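Side-chain contacts in ribose transcriptional regulator (Enterococcus faecium DO, PDB 4RK1), which binds ribose in the cleft of its periplasmic-binding-protein-like domain and probably represses transcription as a member of the LacI family: residues T18-S23 / D220-C225; E145-A150 / G187-N192; L251-I254 / E258-W261. All coordinates share one frame; numbering follows the deposited sequence.

Interaction 1: residues T18-S23 / D220-C225. With RIB (alpha-D-ribofuranose), chain K.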
loop_
_atom_site.group_PDB
_atom_site.type_symbol
_atom_site.label_atom_id
_atom_site.label_comp_id
_atom_site.label_asym_id
_atom_site.label_seq_id
_atom_site.Cartn_x
_atom_site.Cartn_y
_atom_site.Cartn_z
ATOM N N THR B 18 -3.902 0.521 -3.890
ATOM C CA THR B 18 -2.871 -0.495 -3.644
ATOM C C THR B 18 -1.450 0.010 -3.917
ATOM O O THR B 18 -0.486 -0.649 -3.571
ATOM C CB THR B 18 -3.112 -1.783 -4.457
ATOM O OG1 THR B 18 -2.923 -1.526 -5.849
ATOM C CG2 THR B 18 -4.518 -2.296 -4.224
ATOM N N ASN B 19 -1.317 1.172 -4.542
ATOM C CA ASN B 19 -0.003 1.756 -4.785
ATOM C C ASN B 19 0.402 2.577 -3.570
ATOM O O ASN B 19 -0.337 3.478 -3.168
ATOM C CB ASN B 19 -0.072 2.642 -6.015
ATOM C CG ASN B 19 1.262 3.242 -6.398
ATOM O OD1 ASN B 19 2.222 3.308 -5.621
ATOM N ND2 ASN B 19 1.316 3.710 -7.617
ATOM N N PRO B 20 1.573 2.282 -2.979
ATOM C CA PRO B 20 2.006 3.049 -1.794
ATOM C C PRO B 20 2.067 4.574 -1.989
ATOM O O PRO B 20 1.930 5.326 -1.013
ATOM C CB PRO B 20 3.403 2.476 -1.503
ATOM C CG PRO B 20 3.358 1.101 -2.061
ATOM C CD PRO B 20 2.528 1.206 -3.307
ATOM N N PHE B 21 2.284 5.028 -3.228
ATOM C CA PHE B 21 2.211 6.444 -3.532
ATOM C C PHE B 21 0.895 7.048 -3.034
ATOM O O PHE B 21 0.899 8.075 -2.368
ATOM C CB PHE B 21 2.381 6.705 -5.047
ATOM C CG PHE B 21 2.234 8.146 -5.416
ATOM C CD1 PHE B 21 3.317 9.009 -5.325
ATOM C CD2 PHE B 21 0.999 8.667 -5.781
ATOM C CE1 PHE B 21 3.176 10.353 -5.614
ATOM C CE2 PHE B 21 0.856 10.016 -6.067
ATOM C CZ PHE B 21 1.954 10.858 -5.993
ATOM N N PHE B 22 -0.231 6.408 -3.349
ATOM C CA PHE B 22 -1.535 6.974 -3.015
ATOM C C PHE B 22 -1.908 6.790 -1.557
ATOM O O PHE B 22 -2.608 7.630 -1.002
ATOM C CB PHE B 22 -2.618 6.443 -3.944
ATOM C CG PHE B 22 -2.453 6.920 -5.342
ATOM C CD1 PHE B 22 -2.625 8.261 -5.635
ATOM C CD2 PHE B 22 -2.060 6.056 -6.347
ATOM C CE1 PHE B 22 -2.428 8.731 -6.915
ATOM C CE2 PHE B 22 -1.870 6.519 -7.634
ATOM C CZ PHE B 22 -2.045 7.855 -7.914
ATOM N N SER B 23 -1.422 5.725 -0.920
ATOM C CA SER B 23 -1.673 5.573 0.514
ATOM C C SER B 23 -0.812 6.564 1.313
ATOM O O SER B 23 -1.278 7.130 2.296
ATOM C CB SER B 23 -1.508 4.123 0.984
ATOM O OG SER B 23 -0.267 3.582 0.604
ATOM N N ASP B 220 9.138 7.921 -7.944
ATOM C CA ASP B 220 8.257 8.228 -6.788
ATOM C C ASP B 220 9.068 8.359 -5.498
ATOM O O ASP B 220 8.850 9.278 -4.730
ATOM C CB ASP B 220 7.145 7.198 -6.532
ATOM C CG ASP B 220 6.021 7.273 -7.536
ATOM O OD1 ASP B 220 5.943 8.261 -8.315
ATOM O OD2 ASP B 220 5.218 6.317 -7.540
ATOM N N ASN B 221 9.989 7.421 -5.284
ATOM C CA ASN B 221 10.649 7.217 -4.004
ATOM C C ASN B 221 9.682 6.778 -2.904
ATOM O O ASN B 221 9.690 7.319 -1.806
ATOM C CB ASN B 221 11.431 8.468 -3.569
ATOM C CG ASN B 221 12.378 8.188 -2.416
ATOM O OD1 ASN B 221 13.053 7.157 -2.387
ATOM N ND2 ASN B 221 12.419 9.095 -1.452
ATOM N N ILE B 222 8.850 5.786 -3.190
ATOM C CA ILE B 222 8.056 5.162 -2.124
ATOM C C ILE B 222 9.020 4.466 -1.159
ATOM O O ILE B 222 10.157 4.156 -1.530
ATOM C CB ILE B 222 6.953 4.218 -2.674
ATOM C CG1 ILE B 222 7.537 3.075 -3.526
ATOM C CG2 ILE B 222 5.945 5.018 -3.491
ATOM C CD1 ILE B 222 6.537 1.981 -3.852
ATOM N N ASP B 223 8.593 4.278 0.089
ATOM C CA ASP B 223 9.468 3.732 1.149
ATOM C C ASP B 223 10.183 2.433 0.766
ATOM O O ASP B 223 11.359 2.246 1.097
ATOM C CB ASP B 223 8.665 3.483 2.448
ATOM C CG ASP B 223 8.343 4.758 3.203
ATOM O OD1 ASP B 223 8.829 5.836 2.810
ATOM O OD2 ASP B 223 7.596 4.682 4.200
HETATM N N MSE B 224 9.480 1.549 0.060
HETATM C CA MSE B 224 10.030 0.230 -0.323
HETATM C C MSE B 224 11.339 0.286 -1.079
HETATM O O MSE B 224 12.121 -0.686 -1.042
HETATM C CB MSE B 224 8.961 -0.555 -1.097
HETATM C CG MSE B 224 9.265 -2.043 -1.255
HETATM SE SE MSE B 224 9.086 -2.989 0.472
HETATM C CE MSE B 224 10.265 -4.539 0.157
ATOM N N CYS B 225 11.615 1.407 -1.751
ATOM C CA CYS B 225 12.901 1.597 -2.467
ATOM C C CYS B 225 14.130 1.318 -1.602
ATOM O O CYS B 225 15.161 0.872 -2.095
ATOM C CB CYS B 225 13.011 3.025 -2.992
ATOM S SG CYS B 225 11.936 3.422 -4.378
HETATM O O5 RIB K . 3.231 5.534 -8.634
HETATM C C5 RIB K . 1.913 5.802 -9.129
HETATM C C4 RIB K . 2.038 6.868 -10.124
HETATM O O4 RIB K . 0.750 7.230 -10.651
HETATM C C3 RIB K . 2.690 7.960 -9.290
HETATM O O3 RIB K . 3.925 8.230 -9.927
HETATM C C2 RIB K . 1.660 9.069 -9.289
HETATM O O2 RIB K . 2.212 10.334 -9.616
HETATM C C1 RIB K . 0.505 8.569 -10.184
HETATM O O1 RIB K . 0.205 9.456 -11.243
HETATM O O HOH W 1 5.076 3.502 -7.028
#
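The ring of Phe21 lies with one face against the ribose, C2 of the sugar being 3.5 Å from CE2, while the Asp220 carboxylate stands obliquely to the ring, CG 3.9 Å from Phe21 CD1. At the ring's edge, in its plane, is CE1 of Phe22, and CD2 of Phe21 sits over the centre of one Phe22 face; Phe22 comes close to C1 of the sugar through CZ. The flat apolar ring of Phe21 suits the C-H surface at C2 and C3, whereas Asp220, a carboxylate, suits the O3 hydroxyl, which donates to OD1 at 2.6 Å. A water donates to Asn19 OD1 (3.2 Å) and to Asp220 OD2 (2.9 Å) and also bonds O5 of the ribose, linking both segments and the sugar. Asn19 OD1 accepts from Phe21 N at 2.9 Å, the N-cap bond of the helix, the donor standing 50° out of the amide plane. Away from the sugar, Ile222 packs its CD1 3.8 Å from Pro20 CG and its CG2 against Phe21 N; a branched aliphatic chain suits this apolar meeting. The contact joins the start of helix 20-33 to the loop between strands 215-218 and 233-236, with helices 193-205 and 239-255 packed alongside.

Interaction 2: residues E145-A150 / G187-N192. With RIB (alpha-D-ribofuranose), chain K.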
loop_
_atom_site.group_PDB
_atom_site.type_symbol
_atom_site.label_atom_id
_atom_site.label_comp_id
_atom_site.label_asym_id
_atom_site.label_seq_id
_atom_site.Cartn_x
_atom_site.Cartn_y
_atom_site.Cartn_z
ATOM N N GLU B 145 8.181 12.853 -21.806
ATOM C CA GLU B 145 8.637 13.986 -22.604
ATOM C C GLU B 145 9.939 14.567 -22.053
ATOM O O GLU B 145 10.849 14.883 -22.815
ATOM C CB GLU B 145 7.555 15.066 -22.682
ATOM C CG GLU B 145 6.310 14.650 -23.459
ATOM C CD GLU B 145 6.617 14.305 -24.901
ATOM O OE1 GLU B 145 7.242 15.145 -25.579
ATOM O OE2 GLU B 145 6.245 13.195 -25.346
ATOM N N GLY B 146 10.038 14.689 -20.736
ATOM C CA GLY B 146 11.267 15.185 -20.124
ATOM C C GLY B 146 12.427 14.242 -20.373
ATOM O O GLY B 146 13.566 14.671 -20.608
ATOM N N PHE B 147 12.138 12.945 -20.319
ATOM C CA PHE B 147 13.134 11.934 -20.627
ATOM C C PHE B 147 13.618 12.056 -22.079
ATOM O O PHE B 147 14.814 11.937 -22.361
ATOM C CB PHE B 147 12.559 10.551 -20.378
ATOM C CG PHE B 147 13.565 9.459 -20.454
ATOM C CD1 PHE B 147 14.320 9.127 -19.342
ATOM C CD2 PHE B 147 13.755 8.750 -21.630
ATOM C CE1 PHE B 147 15.242 8.104 -19.395
ATOM C CE2 PHE B 147 14.686 7.733 -21.689
ATOM C CZ PHE B 147 15.433 7.418 -20.573
ATOM N N LYS B 148 12.689 12.296 -22.994
ATOM C CA LYS B 148 13.045 12.492 -24.405
ATOM C C LYS B 148 13.867 13.756 -24.632
ATOM O O LYS B 148 14.714 13.796 -25.513
ATOM C CB LYS B 148 11.796 12.512 -25.281
ATOM C CG LYS B 148 11.180 11.137 -25.484
ATOM C CD LYS B 148 9.834 11.232 -26.182
ATOM C CE LYS B 148 9.342 9.860 -26.614
ATOM N NZ LYS B 148 7.999 9.919 -27.251
ATOM N N SER B 149 13.606 14.791 -23.841
ATOM C CA SER B 149 14.420 16.007 -23.850
ATOM C C SER B 149 15.876 15.705 -23.487
ATOM O O SER B 149 16.790 16.252 -24.095
ATOM C CB SER B 149 13.829 17.043 -22.884
ATOM O OG SER B 149 14.524 18.267 -22.944
ATOM N N ALA B 150 16.092 14.827 -22.505
ATOM C CA ALA B 150 17.435 14.373 -22.166
ATOM C C ALA B 150 18.087 13.621 -23.330
ATOM O O ALA B 150 19.256 13.833 -23.627
ATOM C CB ALA B 150 17.421 13.506 -20.910
ATOM N N GLY B 187 20.044 0.018 -20.062
ATOM C CA GLY B 187 19.471 0.836 -18.985
ATOM C C GLY B 187 17.961 0.884 -19.107
ATOM O O GLY B 187 17.412 0.698 -20.202
ATOM N N VAL B 188 17.285 1.112 -17.983
ATOM C CA VAL B 188 15.823 1.100 -17.936
ATOM C C VAL B 188 15.298 2.262 -17.100
ATOM O O VAL B 188 15.741 2.460 -15.966
ATOM C CB VAL B 188 15.267 -0.202 -17.313
ATOM C CG1 VAL B 188 13.739 -0.226 -17.396
ATOM C CG2 VAL B 188 15.864 -1.427 -17.989
ATOM N N PHE B 189 14.357 3.011 -17.662
ATOM C CA PHE B 189 13.567 3.986 -16.900
ATOM C C PHE B 189 12.171 3.406 -16.708
ATOM O O PHE B 189 11.410 3.264 -17.666
ATOM C CB PHE B 189 13.513 5.337 -17.624
ATOM C CG PHE B 189 12.702 6.418 -16.909
ATOM C CD1 PHE B 189 12.586 6.457 -15.522
ATOM C CD2 PHE B 189 12.083 7.423 -17.642
ATOM C CE1 PHE B 189 11.849 7.449 -14.894
ATOM C CE2 PHE B 189 11.355 8.424 -17.016
ATOM C CZ PHE B 189 11.238 8.438 -15.638
ATOM N N ALA B 190 11.863 3.042 -15.467
ATOM C CA ALA B 190 10.534 2.568 -15.080
ATOM C C ALA B 190 9.730 3.751 -14.589
ATOM O O ALA B 190 10.190 4.494 -13.730
ATOM C CB ALA B 190 10.644 1.514 -13.986
ATOM N N LEU B 191 8.523 3.929 -15.115
ATOM C CA LEU B 191 7.785 5.168 -14.857
ATOM C C LEU B 191 7.158 5.266 -13.451
ATOM O O LEU B 191 6.619 6.308 -13.081
ATOM C CB LEU B 191 6.771 5.445 -15.957
ATOM C CG LEU B 191 7.297 6.271 -17.145
ATOM C CD1 LEU B 191 7.573 7.709 -16.721
ATOM C CD2 LEU B 191 8.543 5.681 -17.763
ATOM N N ASN B 192 7.233 4.188 -12.688
ATOM C CA ASN B 192 7.113 4.267 -11.226
ATOM C C ASN B 192 7.878 3.150 -10.545
ATOM O O ASN B 192 8.391 2.231 -11.201
ATOM C CB ASN B 192 5.653 4.376 -10.732
ATOM C CG ASN B 192 4.876 3.065 -10.782
ATOM O OD1 ASN B 192 5.346 2.026 -11.254
ATOM N ND2 ASN B 192 3.653 3.124 -10.267
HETATM O O5 RIB K . 3.231 5.534 -8.634
HETATM C C5 RIB K . 1.913 5.802 -9.129
HETATM C C4 RIB K . 2.038 6.868 -10.124
HETATM O O4 RIB K . 0.750 7.230 -10.651
HETATM C C3 RIB K . 2.690 7.960 -9.290
HETATM O O3 RIB K . 3.925 8.230 -9.927
HETATM C C2 RIB K . 1.660 9.069 -9.289
HETATM O O2 RIB K . 2.212 10.334 -9.616
HETATM C C1 RIB K . 0.505 8.569 -10.184
HETATM O O1 RIB K . 0.205 9.456 -11.243
#
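Phe147 and Phe189 meet with their rings nearly parallel, the planes 22° apart, yet so displaced that little of one ring lies over the other; the centroids are 5.0 Å apart. The two side chains run in opposite directions, one reaching out from a helix and the other from a strand. The contact is concentrated at one ortho carbon of each ring, Phe147 CD1 lying 3.3 Å from Phe189 CD2, and farther along Phe147 CE1 comes to 3.7 Å from Phe189 CB. In both residues CG is anti to the backbone nitrogen (chi1 -171° in Phe147), which turns each ring from its own backbone toward the other segment. Phenylalanine suits both positions: two such rings together fill the 8.8 Å between the CA atoms of Phe147 and Phe189, with no polar side-chain atom to satisfy in a buried layer. CD2 of Leu191 lies over one face of the Phe189 ring, near its rim, and Leu130 of the neighbouring strand and Ala116 of helix 109-122 add to the apolar packing. At the end of 187-192 the character changes. Asn192 OD1 accepts from Leu195 N, capping helix 193-205, and Asn192 ND2 donates to O5 of the ribose at 2.9 Å, N-H...O angle 156°. Helix-on-sheet packing of this kind, with a ligand-binding residue just past the strand's C-terminal end, is characteristic of the alpha/beta domains of the periplasmic-binding-protein fold used by LacI-family regulators.

Interaction 3: residues L251-I254 / E258-W261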
loop_
_atom_site.group_PDB
_atom_site.type_symbol
_atom_site.label_atom_id
_atom_site.label_comp_id
_atom_site.label_asym_id
_atom_site.label_seq_id
_atom_site.Cartn_x
_atom_site.Cartn_y
_atom_site.Cartn_z
ATOM N N LEU B 251 -8.493 23.433 2.928
ATOM C CA LEU B 251 -8.926 24.109 4.159
ATOM C C LEU B 251 -8.953 25.620 3.984
ATOM O O LEU B 251 -9.843 26.282 4.500
ATOM C CB LEU B 251 -8.004 23.780 5.333
ATOM C CG LEU B 251 -7.998 22.347 5.872
ATOM C CD1 LEU B 251 -6.938 22.228 6.954
ATOM C CD2 LEU B 251 -9.363 21.944 6.398
ATOM N N ASP B 252 -7.967 26.159 3.269
ATOM C CA ASP B 252 -7.911 27.592 2.994
ATOM C C ASP B 252 -9.051 28.041 2.100
ATOM O O ASP B 252 -9.632 29.111 2.309
ATOM C CB ASP B 252 -6.562 27.980 2.387
ATOM C CG ASP B 252 -5.431 27.892 3.397
ATOM O OD1 ASP B 252 -5.710 27.799 4.609
ATOM O OD2 ASP B 252 -4.264 27.905 2.975
ATOM N N ARG B 253 -9.379 27.214 1.119
ATOM C CA ARG B 253 -10.518 27.470 0.242
ATOM C C ARG B 253 -11.832 27.445 0.999
ATOM O O ARG B 253 -12.731 28.233 0.708
ATOM C CB ARG B 253 -10.552 26.451 -0.893
ATOM C CG ARG B 253 -11.686 26.626 -1.888
ATOM C CD ARG B 253 -11.649 27.969 -2.587
ATOM N NE ARG B 253 -10.359 28.228 -3.231
ATOM C CZ ARG B 253 -10.008 29.404 -3.741
ATOM N NH1 ARG B 253 -8.814 29.544 -4.303
ATOM N NH2 ARG B 253 -10.850 30.442 -3.698
ATOM N N ILE B 254 -11.954 26.536 1.962
ATOM C CA ILE B 254 -13.163 26.458 2.772
ATOM C C ILE B 254 -13.232 27.687 3.680
ATOM O O ILE B 254 -14.275 28.318 3.785
ATOM C CB ILE B 254 -13.240 25.142 3.585
ATOM C CG1 ILE B 254 -13.415 23.944 2.638
ATOM C CG2 ILE B 254 -14.399 25.183 4.581
ATOM C CD1 ILE B 254 -13.135 22.602 3.286
ATOM N N GLU B 258 -13.028 32.998 -1.540
ATOM C CA GLU B 258 -12.643 33.876 -2.646
ATOM C C GLU B 258 -11.151 34.189 -2.687
ATOM O O GLU B 258 -10.719 35.067 -3.439
ATOM C CB GLU B 258 -13.486 35.171 -2.602
ATOM C CG GLU B 258 -14.980 34.896 -2.689
ATOM C CD GLU B 258 -15.376 34.166 -3.961
ATOM O OE1 GLU B 258 -14.777 34.443 -5.022
ATOM O OE2 GLU B 258 -16.288 33.307 -3.914
ATOM N N LYS B 259 -10.350 33.442 -1.928
ATOM C CA LYS B 259 -8.896 33.581 -2.025
ATOM C C LYS B 259 -8.427 33.297 -3.445
ATOM O O LYS B 259 -9.146 32.681 -4.243
ATOM C CB LYS B 259 -8.172 32.666 -1.022
ATOM C CG LYS B 259 -8.225 31.175 -1.333
ATOM C CD LYS B 259 -7.359 30.373 -0.368
ATOM C CE LYS B 259 -5.893 30.383 -0.774
ATOM N NZ LYS B 259 -5.687 29.742 -2.107
ATOM N N GLU B 260 -7.217 33.751 -3.751
ATOM C CA GLU B 260 -6.576 33.497 -5.043
ATOM C C GLU B 260 -6.598 32.017 -5.412
ATOM O O GLU B 260 -6.304 31.173 -4.572
ATOM C CB GLU B 260 -5.114 33.958 -4.990
ATOM C CG GLU B 260 -4.298 33.607 -6.229
ATOM C CD GLU B 260 -2.933 34.267 -6.240
ATOM O OE1 GLU B 260 -2.228 34.206 -5.209
ATOM O OE2 GLU B 260 -2.562 34.840 -7.288
ATOM N N TRP B 261 -6.938 31.718 -6.662
ATOM C CA TRP B 261 -6.873 30.366 -7.186
ATOM C C TRP B 261 -5.408 30.018 -7.438
ATOM O O TRP B 261 -4.678 30.769 -8.085
ATOM C CB TRP B 261 -7.691 30.250 -8.475
ATOM C CG TRP B 261 -9.115 30.609 -8.220
ATOM C CD1 TRP B 261 -9.734 31.790 -8.523
ATOM C CD2 TRP B 261 -10.094 29.802 -7.554
ATOM N NE1 TRP B 261 -11.041 31.759 -8.102
ATOM C CE2 TRP B 261 -11.288 30.556 -7.498
ATOM C CE3 TRP B 261 -10.079 28.518 -7.000
ATOM C CZ2 TRP B 261 -12.458 30.064 -6.916
ATOM C CZ3 TRP B 261 -11.246 28.028 -6.419
ATOM C CH2 TRP B 261 -12.417 28.800 -6.383
#
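The chain leaves the end of helix 239-255 and doubles back as an irregular loop, bringing the CA atoms of Arg253 and Lys259 to 6.7 Å. The Arg253 side chain fills the bend: folded at chi2 and chi3 (60° and 54°), it lays its guanidinium flat on the six-membered ring of Trp261, planes 9° apart and CZ 3.5 Å from the ring centroid, a cation-pi stack. CG of Lys259 lies over the opposite face, toward its rim, so the cation has indole on one side and a methylene on the other. Its nitrogens also grip the loop backbone: NH2 donates to Lys259 O at 2.9 Å, while NH1 makes weak bonds to that oxygen and to Glu260 O. Arginine suits the place because one flat group can stack and donate several bonds at once. Lys259 NZ, though 3.8 Å from Arg253 NH1, bonds to Glu260 O (2.9 Å) and forms a salt bridge with Glu262; these acceptors, and Asp103 paired with Arg253, probably offset the repulsion. CD of Lys259 also packs on CB of Asp252, 3.7 Å away. The contact ties the last turns of helix 239-255 to the loop leading into strand 263-271, beside strand 103-107, whose Asp103 touches both Lys259 and Trp261.

Overall arrangement
Interactions 1 and 2 meet at the ribose, interaction 2 through Asn192 alone; their centres are 19 Å apart, and they touch where Asn192 CB comes 3.8 Å from Asp220 OD2. Along the sequence, both segments of interaction 2 fall between those of interaction 1. Asn192, at the end of 187-192, is where interaction 2 reaches the sugar, whereas 18-23 and 220-225 both contribute pocket residues. Asp94, Gln95, Asn139, Arg143 and Gln237 complete the hydrogen bonding of the sugar. Interaction 3 comes later in the chain and stays remote: its nearest atoms are about 17 Å from interaction 1 and about 25 Å from interaction 2, which lies across the centre of the chain.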